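Local coordinates for protein glycinin (Glycine max, PDB 1OD5) that probably serves as a seed storage protein, a hexameric 11S globulin laid down in soybean as a reserve of sulfur-containing amino acids, at residues A[46-51]-A[139-144]; A[55-60]-A[234-239]; A[75-80]-A[114-119]; A[160-165]-A[201-206]. One frame throughout, in Å; residues are numbered along the deposited sequence.

Contact 1: A[46-51]-A[139-144]; sequences VSKRTL and PVVAIS. With CO3 (carbonate ion), chain C.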
loop_
_atom_site.group_PDB
_atom_site.type_symbol
_atom_site.label_atom_id
_atom_site.label_comp_id
_atom_site.label_asym_id
_atom_site.label_seq_id
_atom_site.Cartn_x
_atom_site.Cartn_y
_atom_site.Cartn_z
ATOM N N VAL A 46 6.575 6.274 31.428
ATOM C CA VAL A 46 6.207 4.919 31.797
ATOM C C VAL A 46 5.350 4.946 33.029
ATOM O O VAL A 46 5.425 5.867 33.820
ATOM C CB VAL A 46 7.508 4.162 32.023
ATOM C CG1 VAL A 46 7.240 2.701 32.368
ATOM C CG2 VAL A 46 8.360 4.234 30.770
ATOM N N SER A 47 4.584 3.876 33.215
ATOM C CA SER A 47 3.676 3.694 34.334
ATOM C C SER A 47 3.614 2.235 34.756
ATOM O O SER A 47 3.401 1.398 33.904
ATOM C CB SER A 47 2.342 4.187 33.876
ATOM O OG SER A 47 1.349 3.885 34.819
ATOM N N LYS A 48 3.826 1.842 36.001
ATOM C CA LYS A 48 3.764 0.472 36.477
ATOM C C LYS A 48 2.456 0.274 37.194
ATOM O O LYS A 48 2.250 0.862 38.246
ATOM C CB LYS A 48 4.880 0.172 37.460
ATOM C CG LYS A 48 4.656 -1.143 38.192
ATOM C CD LYS A 48 5.511 -1.350 39.408
ATOM C CE LYS A 48 6.902 -1.747 38.988
ATOM N NZ LYS A 48 7.627 -2.299 40.132
ATOM N N ARG A 49 1.542 -0.542 36.689
ATOM C CA ARG A 49 0.271 -0.757 37.354
ATOM C C ARG A 49 0.239 -2.086 38.082
ATOM O O ARG A 49 0.847 -3.064 37.635
ATOM C CB ARG A 49 -0.809 -0.711 36.334
ATOM C CG ARG A 49 -0.726 0.657 35.701
ATOM C CD ARG A 49 -1.404 0.689 34.362
ATOM N NE ARG A 49 -1.270 2.011 33.799
ATOM C CZ ARG A 49 -1.502 2.263 32.526
ATOM N NH1 ARG A 49 -1.871 1.310 31.698
ATOM N NH2 ARG A 49 -1.358 3.491 32.054
ATOM N N THR A 50 -0.492 -2.118 39.203
ATOM C CA THR A 50 -0.615 -3.320 40.023
ATOM C C THR A 50 -2.082 -3.495 40.347
ATOM O O THR A 50 -2.762 -2.537 40.704
ATOM C CB THR A 50 0.183 -3.202 41.331
ATOM O OG1 THR A 50 1.551 -3.153 40.976
ATOM C CG2 THR A 50 0.027 -4.389 42.251
ATOM N N LEU A 51 -2.610 -4.693 40.096
ATOM C CA LEU A 51 -3.991 -4.962 40.392
ATOM C C LEU A 51 -3.921 -6.050 41.419
ATOM O O LEU A 51 -3.340 -7.121 41.208
ATOM C CB LEU A 51 -4.782 -5.519 39.223
ATOM C CG LEU A 51 -4.893 -4.730 37.941
ATOM C CD1 LEU A 51 -3.732 -5.053 37.053
ATOM C CD2 LEU A 51 -6.111 -5.146 37.171
ATOM N N PRO A 139 -0.923 -10.706 42.659
ATOM C CA PRO A 139 -1.165 -9.469 41.950
ATOM C C PRO A 139 -0.531 -9.463 40.579
ATOM O O PRO A 139 0.487 -10.114 40.342
ATOM C CB PRO A 139 -0.642 -8.391 42.906
ATOM C CG PRO A 139 0.411 -9.080 43.722
ATOM C CD PRO A 139 -0.211 -10.449 43.916
ATOM N N VAL A 140 -1.244 -8.775 39.684
ATOM C CA VAL A 140 -0.806 -8.606 38.303
ATOM C C VAL A 140 0.130 -7.414 38.263
ATOM O O VAL A 140 -0.264 -6.333 38.686
ATOM C CB VAL A 140 -2.027 -8.336 37.342
ATOM C CG1 VAL A 140 -1.619 -8.006 35.903
ATOM C CG2 VAL A 140 -2.850 -9.594 37.279
ATOM N N VAL A 141 1.363 -7.522 37.810
ATOM C CA VAL A 141 2.195 -6.331 37.765
ATOM C C VAL A 141 2.471 -6.129 36.288
ATOM O O VAL A 141 2.856 -7.046 35.588
ATOM C CB VAL A 141 3.503 -6.541 38.578
ATOM C CG1 VAL A 141 4.372 -5.298 38.547
ATOM C CG2 VAL A 141 3.141 -6.807 40.014
ATOM N N ALA A 142 2.228 -4.928 35.791
ATOM C CA ALA A 142 2.436 -4.617 34.406
ATOM C C ALA A 142 3.077 -3.256 34.233
ATOM O O ALA A 142 2.736 -2.306 34.918
ATOM C CB ALA A 142 1.093 -4.628 33.682
ATOM N N ILE A 143 4.039 -3.111 33.345
ATOM C CA ILE A 143 4.633 -1.823 33.144
ATOM C C ILE A 143 4.180 -1.444 31.729
ATOM O O ILE A 143 4.206 -2.209 30.766
ATOM C CB ILE A 143 6.222 -1.921 33.393
ATOM C CG1 ILE A 143 6.985 -2.143 32.151
ATOM C CG2 ILE A 143 6.554 -3.062 34.364
ATOM C CD1 ILE A 143 7.518 -0.806 31.618
ATOM N N SER A 144 3.701 -0.221 31.609
ATOM C CA SER A 144 3.173 0.341 30.398
ATOM C C SER A 144 3.963 1.490 29.837
ATOM O O SER A 144 4.230 2.415 30.580
ATOM C CB SER A 144 1.800 0.754 30.731
ATOM O OG SER A 144 1.137 1.398 29.669
HETATM C C CO3 C . -4.028 -1.986 33.088
HETATM O O1 CO3 C . -3.158 -2.828 33.303
HETATM O O2 CO3 C . -3.759 -1.007 32.414
HETATM O O3 CO3 C . -5.160 -2.122 33.531
#

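Contact 2: A[55-60]-A[234-239]; sequences GLHLPS and KQIVTV. With CO3 (carbonate ion), chain C.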
loop_
_atom_site.group_PDB
_atom_site.type_symbol
_atom_site.label_atom_id
_atom_site.label_comp_id
_atom_site.label_asym_id
_atom_site.label_seq_id
_atom_site.Cartn_x
_atom_site.Cartn_y
_atom_site.Cartn_z
ATOM N N GLY A 55 -8.898 -7.350 41.609
ATOM C CA GLY A 55 -8.765 -5.975 41.184
ATOM C C GLY A 55 -9.194 -5.744 39.725
ATOM O O GLY A 55 -8.686 -6.381 38.808
ATOM N N LEU A 56 -10.120 -4.778 39.569
ATOM C CA LEU A 56 -10.740 -4.275 38.349
ATOM C C LEU A 56 -10.219 -2.871 37.972
ATOM O O LEU A 56 -10.626 -1.924 38.642
ATOM C CB LEU A 56 -12.264 -4.160 38.545
ATOM C CG LEU A 56 -13.322 -4.102 37.414
ATOM C CD1 LEU A 56 -14.459 -3.226 37.908
ATOM C CD2 LEU A 56 -12.821 -3.474 36.127
ATOM N N HIS A 57 -9.379 -2.622 36.945
ATOM C CA HIS A 57 -8.964 -1.267 36.618
ATOM C C HIS A 57 -10.138 -0.767 35.770
ATOM O O HIS A 57 -10.462 -1.309 34.716
ATOM C CB HIS A 57 -7.642 -1.327 35.855
ATOM C CG HIS A 57 -7.045 0.001 35.375
ATOM N ND1 HIS A 57 -5.896 0.150 34.723
ATOM C CD2 HIS A 57 -7.580 1.250 35.525
ATOM C CE1 HIS A 57 -5.714 1.406 34.465
ATOM N NE2 HIS A 57 -6.737 2.053 34.951
ATOM N N LEU A 58 -10.828 0.263 36.257
ATOM C CA LEU A 58 -12.009 0.838 35.619
ATOM C C LEU A 58 -11.847 1.352 34.208
ATOM O O LEU A 58 -10.750 1.762 33.863
ATOM C CB LEU A 58 -12.576 1.989 36.491
ATOM C CG LEU A 58 -13.006 1.688 37.934
ATOM C CD1 LEU A 58 -13.650 2.923 38.491
ATOM C CD2 LEU A 58 -14.063 0.607 38.034
ATOM N N PRO A 59 -12.869 1.338 33.343
ATOM C CA PRO A 59 -12.722 1.612 31.914
ATOM C C PRO A 59 -12.087 2.970 31.647
ATOM O O PRO A 59 -12.529 3.933 32.250
ATOM C CB PRO A 59 -14.120 1.518 31.360
ATOM C CG PRO A 59 -14.826 0.619 32.349
ATOM C CD PRO A 59 -14.254 1.033 33.682
ATOM N N SER A 60 -11.076 3.075 30.786
ATOM C CA SER A 60 -10.407 4.338 30.448
ATOM C C SER A 60 -9.754 4.328 29.068
ATOM O O SER A 60 -9.455 3.261 28.516
ATOM C CB SER A 60 -9.287 4.667 31.424
ATOM O OG SER A 60 -8.226 3.721 31.386
ATOM N N LYS A 234 -11.180 5.069 43.980
ATOM C CA LYS A 234 -10.256 5.548 42.952
ATOM C C LYS A 234 -10.342 4.660 41.708
ATOM O O LYS A 234 -11.303 3.907 41.610
ATOM C CB LYS A 234 -8.825 5.602 43.486
ATOM C CG LYS A 234 -8.812 6.767 44.470
ATOM C CD LYS A 234 -7.553 6.785 45.304
ATOM C CE LYS A 234 -7.651 7.858 46.401
ATOM N NZ LYS A 234 -6.440 7.824 47.206
ATOM N N GLN A 235 -9.415 4.738 40.735
ATOM C CA GLN A 235 -9.402 3.988 39.476
ATOM C C GLN A 235 -9.259 2.462 39.471
ATOM O O GLN A 235 -9.507 1.851 38.434
ATOM C CB GLN A 235 -8.311 4.560 38.597
ATOM C CG GLN A 235 -6.918 4.558 39.239
ATOM C CD GLN A 235 -6.490 5.976 39.592
ATOM O OE1 GLN A 235 -5.578 6.530 38.988
ATOM N NE2 GLN A 235 -7.120 6.652 40.540
ATOM N N ILE A 236 -8.787 1.799 40.532
ATOM C CA ILE A 236 -8.678 0.340 40.545
ATOM C C ILE A 236 -9.439 -0.099 41.798
ATOM O O ILE A 236 -9.081 0.243 42.936
ATOM C CB ILE A 236 -7.232 -0.145 40.649
ATOM C CG1 ILE A 236 -6.429 0.414 39.508
ATOM C CG2 ILE A 236 -7.200 -1.670 40.645
ATOM C CD1 ILE A 236 -4.945 0.061 39.667
ATOM N N VAL A 237 -10.544 -0.807 41.577
ATOM C CA VAL A 237 -11.378 -1.282 42.671
ATOM C C VAL A 237 -11.309 -2.795 42.919
ATOM O O VAL A 237 -10.824 -3.573 42.099
ATOM C CB VAL A 237 -12.843 -0.859 42.387
ATOM C CG1 VAL A 237 -12.855 0.618 42.015
ATOM C CG2 VAL A 237 -13.459 -1.700 41.265
ATOM N N THR A 238 -11.712 -3.257 44.088
ATOM C CA THR A 238 -11.743 -4.672 44.384
ATOM C C THR A 238 -13.176 -5.106 44.119
ATOM O O THR A 238 -14.149 -4.373 44.364
ATOM C CB THR A 238 -11.388 -4.916 45.820
ATOM O OG1 THR A 238 -10.036 -4.509 45.918
ATOM C CG2 THR A 238 -11.475 -6.375 46.251
ATOM N N VAL A 239 -13.264 -6.322 43.558
ATOM C CA VAL A 239 -14.543 -6.903 43.228
ATOM C C VAL A 239 -14.671 -8.032 44.228
ATOM O O VAL A 239 -13.973 -9.048 44.161
ATOM C CB VAL A 239 -14.556 -7.445 41.785
ATOM C CG1 VAL A 239 -15.954 -7.941 41.484
ATOM C CG2 VAL A 239 -14.217 -6.360 40.771
HETATM C C CO3 C . -4.028 -1.986 33.088
HETATM O O1 CO3 C . -3.158 -2.828 33.303
HETATM O O2 CO3 C . -3.759 -1.007 32.414
HETATM O O3 CO3 C . -5.160 -2.122 33.531
#

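Contact 3: A[75-80]-A[114-119]; sequences GAIGFA and RHFNEG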
loop_
_atom_site.group_PDB
_atom_site.type_symbol
_atom_site.label_atom_id
_atom_site.label_comp_id
_atom_site.label_asym_id
_atom_site.label_seq_id
_atom_site.Cartn_x
_atom_site.Cartn_y
_atom_site.Cartn_z
ATOM N N GLY A 75 -4.746 -12.295 33.910
ATOM C CA GLY A 75 -6.029 -11.628 34.006
ATOM C C GLY A 75 -6.682 -11.566 32.655
ATOM O O GLY A 75 -6.207 -12.159 31.705
ATOM N N ALA A 76 -7.770 -10.828 32.621
ATOM C CA ALA A 76 -8.549 -10.624 31.425
ATOM C C ALA A 76 -8.621 -9.136 31.104
ATOM O O ALA A 76 -8.579 -8.286 31.982
ATOM C CB ALA A 76 -9.962 -11.149 31.644
ATOM N N ILE A 77 -8.621 -8.814 29.819
ATOM C CA ILE A 77 -8.729 -7.463 29.351
ATOM C C ILE A 77 -9.912 -7.463 28.381
ATOM O O ILE A 77 -10.237 -8.477 27.759
ATOM C CB ILE A 77 -7.368 -7.019 28.686
ATOM C CG1 ILE A 77 -7.524 -5.566 28.219
ATOM C CG2 ILE A 77 -6.958 -7.920 27.525
ATOM C CD1 ILE A 77 -6.198 -4.932 27.801
ATOM N N GLY A 78 -10.604 -6.334 28.284
ATOM C CA GLY A 78 -11.731 -6.202 27.403
ATOM C C GLY A 78 -11.677 -4.835 26.779
ATOM O O GLY A 78 -11.512 -3.851 27.486
ATOM N N PHE A 79 -11.765 -4.703 25.465
ATOM C CA PHE A 79 -11.716 -3.411 24.815
ATOM C C PHE A 79 -13.123 -3.061 24.389
ATOM O O PHE A 79 -13.998 -3.923 24.427
ATOM C CB PHE A 79 -10.847 -3.468 23.597
ATOM C CG PHE A 79 -9.397 -3.782 23.884
ATOM C CD1 PHE A 79 -8.975 -5.089 24.058
ATOM C CD2 PHE A 79 -8.471 -2.746 23.961
ATOM C CE1 PHE A 79 -7.623 -5.359 24.308
ATOM C CE2 PHE A 79 -7.126 -3.030 24.210
ATOM C CZ PHE A 79 -6.698 -4.336 24.387
ATOM N N ALA A 80 -13.414 -1.825 24.008
ATOM C CA ALA A 80 -14.754 -1.493 23.567
ATOM C C ALA A 80 -14.497 -0.766 22.261
ATOM O O ALA A 80 -14.197 0.424 22.231
ATOM C CB ALA A 80 -15.477 -0.550 24.526
ATOM N N ARG A 114 -10.302 -11.029 26.225
ATOM C CA ARG A 114 -8.996 -11.598 25.907
ATOM C C ARG A 114 -8.351 -11.950 27.240
ATOM O O ARG A 114 -8.617 -11.281 28.239
ATOM C CB ARG A 114 -8.155 -10.582 25.139
ATOM C CG ARG A 114 -8.899 -10.223 23.856
ATOM C CD ARG A 114 -8.457 -8.992 23.038
ATOM N NE ARG A 114 -9.677 -8.345 22.553
ATOM C CZ ARG A 114 -9.831 -7.856 21.329
ATOM N NH1 ARG A 114 -10.991 -7.294 21.006
ATOM N NH2 ARG A 114 -8.857 -7.911 20.438
ATOM N N HIS A 115 -7.583 -13.036 27.322
ATOM C CA HIS A 115 -6.915 -13.443 28.542
ATOM C C HIS A 115 -5.424 -13.209 28.424
ATOM O O HIS A 115 -4.852 -13.321 27.341
ATOM C CB HIS A 115 -7.135 -14.919 28.833
ATOM C CG HIS A 115 -8.533 -15.193 29.358
ATOM N ND1 HIS A 115 -8.850 -15.700 30.538
ATOM C CD2 HIS A 115 -9.706 -14.898 28.701
ATOM C CE1 HIS A 115 -10.156 -15.714 30.633
ATOM N NE2 HIS A 115 -10.664 -15.228 29.520
ATOM N N PHE A 116 -4.731 -12.921 29.518
ATOM C CA PHE A 116 -3.297 -12.683 29.464
ATOM C C PHE A 116 -2.679 -13.239 30.717
ATOM O O PHE A 116 -3.369 -13.570 31.678
ATOM C CB PHE A 116 -2.931 -11.157 29.374
ATOM C CG PHE A 116 -3.391 -10.297 30.548
ATOM C CD1 PHE A 116 -4.530 -9.503 30.394
ATOM C CD2 PHE A 116 -2.710 -10.328 31.777
ATOM C CE1 PHE A 116 -4.995 -8.744 31.468
ATOM C CE2 PHE A 116 -3.183 -9.571 32.842
ATOM C CZ PHE A 116 -4.325 -8.780 32.690
ATOM N N ASN A 117 -1.366 -13.368 30.618
ATOM C CA ASN A 117 -0.541 -13.816 31.715
ATOM C C ASN A 117 0.870 -13.297 31.547
ATOM O O ASN A 117 1.149 -12.544 30.611
ATOM C CB ASN A 117 -0.478 -15.339 31.864
ATOM C CG ASN A 117 -0.557 -16.171 30.614
ATOM O OD1 ASN A 117 -1.658 -16.385 30.088
ATOM N ND2 ASN A 117 0.616 -16.646 30.162
ATOM N N GLU A 118 1.760 -13.597 32.498
ATOM C CA GLU A 118 3.117 -13.124 32.414
ATOM C C GLU A 118 3.816 -13.485 31.132
ATOM O O GLU A 118 3.642 -14.553 30.543
ATOM C CB GLU A 118 3.917 -13.635 33.611
ATOM C CG GLU A 118 3.526 -14.948 34.221
ATOM C CD GLU A 118 4.192 -15.100 35.578
ATOM O OE1 GLU A 118 5.398 -15.377 35.570
ATOM O OE2 GLU A 118 3.525 -14.923 36.618
ATOM N N GLY A 119 4.571 -12.503 30.664
ATOM C CA GLY A 119 5.303 -12.658 29.436
ATOM C C GLY A 119 4.545 -12.040 28.292
ATOM O O GLY A 119 5.150 -11.767 27.277
HETATM O O HOH W 1 -7.340 -15.258 32.843
HETATM O O HOH W 2 -13.203 -5.903 21.862
#

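Contact 4: A[160-165]-A[201-206]; sequences RVFYLA and GSVLSG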
loop_
_atom_site.group_PDB
_atom_site.type_symbol
_atom_site.label_atom_id
_atom_site.label_comp_id
_atom_site.label_asym_id
_atom_site.label_seq_id
_atom_site.Cartn_x
_atom_site.Cartn_y
_atom_site.Cartn_z
ATOM N N ARG A 160 -2.552 11.909 29.325
ATOM C CA ARG A 160 -3.953 12.087 29.630
ATOM C C ARG A 160 -4.580 10.712 29.751
ATOM O O ARG A 160 -4.167 9.775 29.081
ATOM C CB ARG A 160 -4.637 12.832 28.550
ATOM C CG ARG A 160 -4.147 14.246 28.559
ATOM C CD ARG A 160 -4.950 14.950 27.542
ATOM N NE ARG A 160 -4.770 16.377 27.585
ATOM C CZ ARG A 160 -3.737 16.980 27.005
ATOM N NH1 ARG A 160 -3.667 18.300 27.082
ATOM N NH2 ARG A 160 -2.769 16.293 26.390
ATOM N N VAL A 161 -5.498 10.544 30.700
ATOM C CA VAL A 161 -6.192 9.293 30.921
ATOM C C VAL A 161 -7.607 9.746 31.210
ATOM O O VAL A 161 -7.864 10.453 32.200
ATOM C CB VAL A 161 -5.729 8.515 32.142
ATOM C CG1 VAL A 161 -6.339 7.127 32.024
ATOM C CG2 VAL A 161 -4.236 8.391 32.236
ATOM N N PHE A 162 -8.521 9.390 30.289
ATOM C CA PHE A 162 -9.922 9.742 30.423
ATOM C C PHE A 162 -10.645 8.532 30.971
ATOM O O PHE A 162 -10.681 7.486 30.333
ATOM C CB PHE A 162 -10.539 10.099 29.090
ATOM C CG PHE A 162 -9.959 11.306 28.382
ATOM C CD1 PHE A 162 -8.658 11.288 27.862
ATOM C CD2 PHE A 162 -10.765 12.439 28.247
ATOM C CE1 PHE A 162 -8.186 12.420 27.211
ATOM C CE2 PHE A 162 -10.279 13.546 27.595
ATOM C CZ PHE A 162 -8.990 13.538 27.074
ATOM N N TYR A 163 -11.197 8.652 32.179
ATOM C CA TYR A 163 -11.935 7.582 32.832
ATOM C C TYR A 163 -13.426 7.657 32.581
ATOM O O TYR A 163 -13.981 8.751 32.578
ATOM C CB TYR A 163 -11.693 7.619 34.331
ATOM C CG TYR A 163 -10.413 6.887 34.665
ATOM C CD1 TYR A 163 -9.214 7.587 34.765
ATOM C CD2 TYR A 163 -10.433 5.513 34.866
ATOM C CE1 TYR A 163 -8.045 6.903 35.073
ATOM C CE2 TYR A 163 -9.258 4.826 35.175
ATOM C CZ TYR A 163 -8.081 5.535 35.273
ATOM O OH TYR A 163 -6.938 4.877 35.603
ATOM N N LEU A 164 -14.087 6.512 32.322
ATOM C CA LEU A 164 -15.523 6.486 32.079
ATOM C C LEU A 164 -16.290 6.247 33.363
ATOM O O LEU A 164 -17.493 6.478 33.400
ATOM C CB LEU A 164 -15.837 5.410 31.039
ATOM C CG LEU A 164 -15.290 5.692 29.635
ATOM C CD1 LEU A 164 -15.299 4.413 28.837
ATOM C CD2 LEU A 164 -16.124 6.754 28.938
ATOM N N ALA A 165 -15.617 5.835 34.440
ATOM C CA ALA A 165 -16.219 5.600 35.751
ATOM C C ALA A 165 -15.266 5.977 36.888
ATOM O O ALA A 165 -14.085 6.219 36.641
ATOM C CB ALA A 165 -16.549 4.150 35.938
ATOM N N GLY A 201 -12.266 13.733 38.268
ATOM C CA GLY A 201 -13.447 12.905 38.077
ATOM C C GLY A 201 -13.423 12.157 36.749
ATOM O O GLY A 201 -12.449 12.204 35.999
ATOM N N SER A 202 -14.498 11.399 36.501
ATOM C CA SER A 202 -14.638 10.643 35.256
ATOM C C SER A 202 -15.197 11.580 34.201
ATOM O O SER A 202 -15.686 12.648 34.568
ATOM C CB SER A 202 -15.593 9.521 35.469
ATOM O OG SER A 202 -16.867 10.061 35.774
ATOM N N VAL A 203 -15.267 11.265 32.905
ATOM C CA VAL A 203 -15.789 12.219 31.933
ATOM C C VAL A 203 -17.294 12.396 32.024
ATOM O O VAL A 203 -17.836 13.372 31.528
ATOM C CB VAL A 203 -15.390 11.775 30.504
ATOM C CG1 VAL A 203 -13.912 11.502 30.488
ATOM C CG2 VAL A 203 -16.099 10.492 30.075
ATOM N N LEU A 204 -18.012 11.480 32.663
ATOM C CA LEU A 204 -19.449 11.587 32.782
ATOM C C LEU A 204 -19.926 12.490 33.906
ATOM O O LEU A 204 -21.067 12.933 33.874
ATOM C CB LEU A 204 -20.002 10.185 32.946
ATOM C CG LEU A 204 -20.096 9.330 31.689
ATOM C CD1 LEU A 204 -20.792 8.024 32.054
ATOM C CD2 LEU A 204 -20.928 10.032 30.619
ATOM N N SER A 205 -19.047 12.776 34.895
ATOM C CA SER A 205 -19.329 13.653 36.032
ATOM C C SER A 205 -19.457 15.124 35.619
ATOM O O SER A 205 -20.102 15.924 36.295
ATOM C CB SER A 205 -18.215 13.505 37.058
ATOM O OG SER A 205 -17.023 14.193 36.690
ATOM N N GLY A 206 -18.867 15.481 34.475
ATOM C CA GLY A 206 -18.913 16.828 33.915
ATOM C C GLY A 206 -20.254 17.106 33.268
ATOM O O GLY A 206 -20.461 18.181 32.724
HETATM O O HOH W 3 -11.182 11.088 33.697
#

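Contact 1: A[46-51]-A[139-144]
The guanidinium of Arg-49 has Ser-144 over one face, with CB 3.8 Å above the plane and displaced toward the rim, while the carbonate ion reaches it obliquely. Arg-49 NH1 gives carbonate O2 a weak hydrogen bond of 3.1 Å, bent to 135° at the hydrogen. With CG set anti to the carbonyl carbon (chi1 -60°), the arm then runs extended from CG to NE along the sheet surface, which carries the guanidinium back past Ser-47; NE makes only a weak, bent bond to Ser-47 OG. Ser-144 OG, though it lies over the guanidinium, is hydrogen-bonded to Gln-66 on strand 66-72.

Beneath these groups strands 46-51 and 140-144 run antiparallel, joined by six backbone hydrogen bonds. The two shortest are Arg-49 N to Ala-142 O and Ser-144 N to Ser-47 O at 2.8 Å, the latter nearly straight at 170°. Leu-51 and Val-140 lie side by side on the same face as Arg-49, Leu-51 CD1 touching Val-140 CB at 3.7 Å. On the other face, that of Lys-48 and Ile-143, Val-46 CG1 meets Ile-143 CD1 at 3.6 Å.

Thr-132, His-57 and Tyr-130 complete the carbonate site inside this N-terminal cupin barrel. The ion probably came from the crystallisation liquor; the pocket is consistent with a site that accepts an anion, whose charge would partly offset that of the buried arginine. Weak bonds to the carbonate and to Ser-47 OG, with Ser-144 over one face, together set the guanidinium.

Contact 2: A[55-60]-A[234-239]
This short antiparallel pairing belongs to the N-terminal cupin domain, where strand 236-238 returns from far along the chain to lie beside strand 55-60. Leu-56 and Val-237 form the hydrogen-bonded pair: Leu-56 N donates to Val-237 O at 2.9 Å in an almost straight bond (174°), and Val-237 N returns one to Leu-56 O. A third bond, Leu-58 N to Gln-235 O at 3.0 Å, carries the pairing to Gln-235, just before strand 236-238 begins.

Apolar groups fill one face. Leu-56 CD1 lies alongside Val-237 CG2 at 3.8 Å, Leu-56 CB rests on Val-239 CG2 at 3.7 Å, and Leu-58 crosses Val-237 at about a right angle, bringing Leu-58 CD2 to 4.0 Å from Val-237 CG2. On the other face the His-57 ring is thrown out with CG anti to its backbone N (chi1 178°), and ND1 donates a hydrogen bond to carbonate O3 at 2.7 Å, the oxygen standing at the ring edge near its plane. Ile-236 CG1 approaches the same ring obliquely.

Tyr-163 OH, from strand 162-163, hydrogen-bonds His-57 NE2, so both ring nitrogens are engaged. Strand 130-134 also pairs with strand 55-61, and Asn-468 and Ser-469 of a neighbouring subunit pack on Leu-56, Leu-58 and Val-239.

Contact 3: A[75-80]-A[114-119]
Arg-114, Phe-116 and Gly-75 bury the most surface where strands 75-79 and 114-117 pair antiparallel. The Phe-116 ring lies directly on the backbone of Gly-75: CG sits between the backbone N and the carbonyl carbon (chi1 61°), folding the ring across the neighbouring strand. Gly-75 CA stands 3.9 Å from the centroid of the Phe-116 ring and 23° off its normal, a CH-pi contact over the face, and Phe-116 CE2 comes to 3.3 Å from Gly-75 N. The same two residues exchange backbone bonds, Phe-116 N to Gly-75 O at 2.7 Å and Gly-75 N to Phe-116 O at 2.9 Å, the second with its donor well above the carbonyl plane.

Arg-114 and Ile-77 likewise exchange two backbone bonds. Arg-114 CB touches Ile-77 CG2 at 3.8 Å, and Ile-77 CB in turn meets Phe-116 CE1 at 4.0 Å. Farther out, the arm bends at chi3 and lays a guanidinium face near Phe-79 CD1, which is 3.7 Å from Arg-114 NE; the planes are 71° apart, far from a parallel stack. Arg-114 NH2 makes a weak hydrogen bond to Met-328 O, and NH1 gives a weak one to a water.

Ile-77 and Phe-79 continue inward onto strands 120-124 and 130-134. Antiparallel strands lining an apolar interior in this way are typical of the cupin beta-barrel.

Contact 4: A[160-165]-A[201-206]
The backbones meet at one direct bond, from Val-203 N to Tyr-163 O at 2.8 Å, where the end of strand 162-163 meets the type I beta turn running from Ser-202 to Ser-205; the donor lies nearly in line with the carbonyl, at 173° to its C=O bond. A water adds a second link, accepting from Tyr-163 N and probably donating to Gly-201 O, both at 2.9 Å.

Val-203 carries most of the side-chain packing. Both its methyls lie near Tyr-163 O and then part: CG1 reaches Phe-162 CB at 3.9 Å and lies at the edge of the Phe-162 ring, in its plane, whereas CG2 runs alongside Leu-164 and touches CD2 at 3.9 Å. A chi1 of -50°, which leaves CG2 between the backbone N and the carbonyl carbon, spreads the two methyls to these separate neighbours. Ser-202 CB approaches Tyr-163 O to 3.4 Å, and Leu-204 CD1 packs on the Leu-164 carbonyl.

Within the turn, Ser-205 OG donates to Ser-202 O at 2.9 Å, reinforcing a weak backbone bond to the same oxygen. Around the contact, Phe-162 meets the nearly parallel ring of Tyr-61, and Leu-164 O accepts from Tyr-470 OH of a neighbouring subunit.

The carbonyl of Tyr-163 is thus used directly and its amide through a water, with Val-203 close beside the direct bond, while Gly-201 is also backbone-bonded to the neighbouring subunit.

In the fold
All four contacts belong to the N-terminal half of the chain. Contact 1 lies in one antiparallel sheet; contacts 2, 3 and 4 reach the other. Contact 1 touches contacts 2 and 3, with centres about 13 Å away in each case, and shares the carbonate with contact 2. Contacts 2 and 4, also about 13 Å apart, are joined through strands 55-61 and 162-163, whereas contacts 3 and 4 lie about 22 Å apart. Along the chain contact 3 falls within the span of contact 1, contact 4 follows it, and contact 2 encloses both 3 and 4. Pairings between segments well apart in sequence thus close one barrel; contacts 2 and 4 lie against a neighbouring subunit, which contact 3 touches through Ala-80.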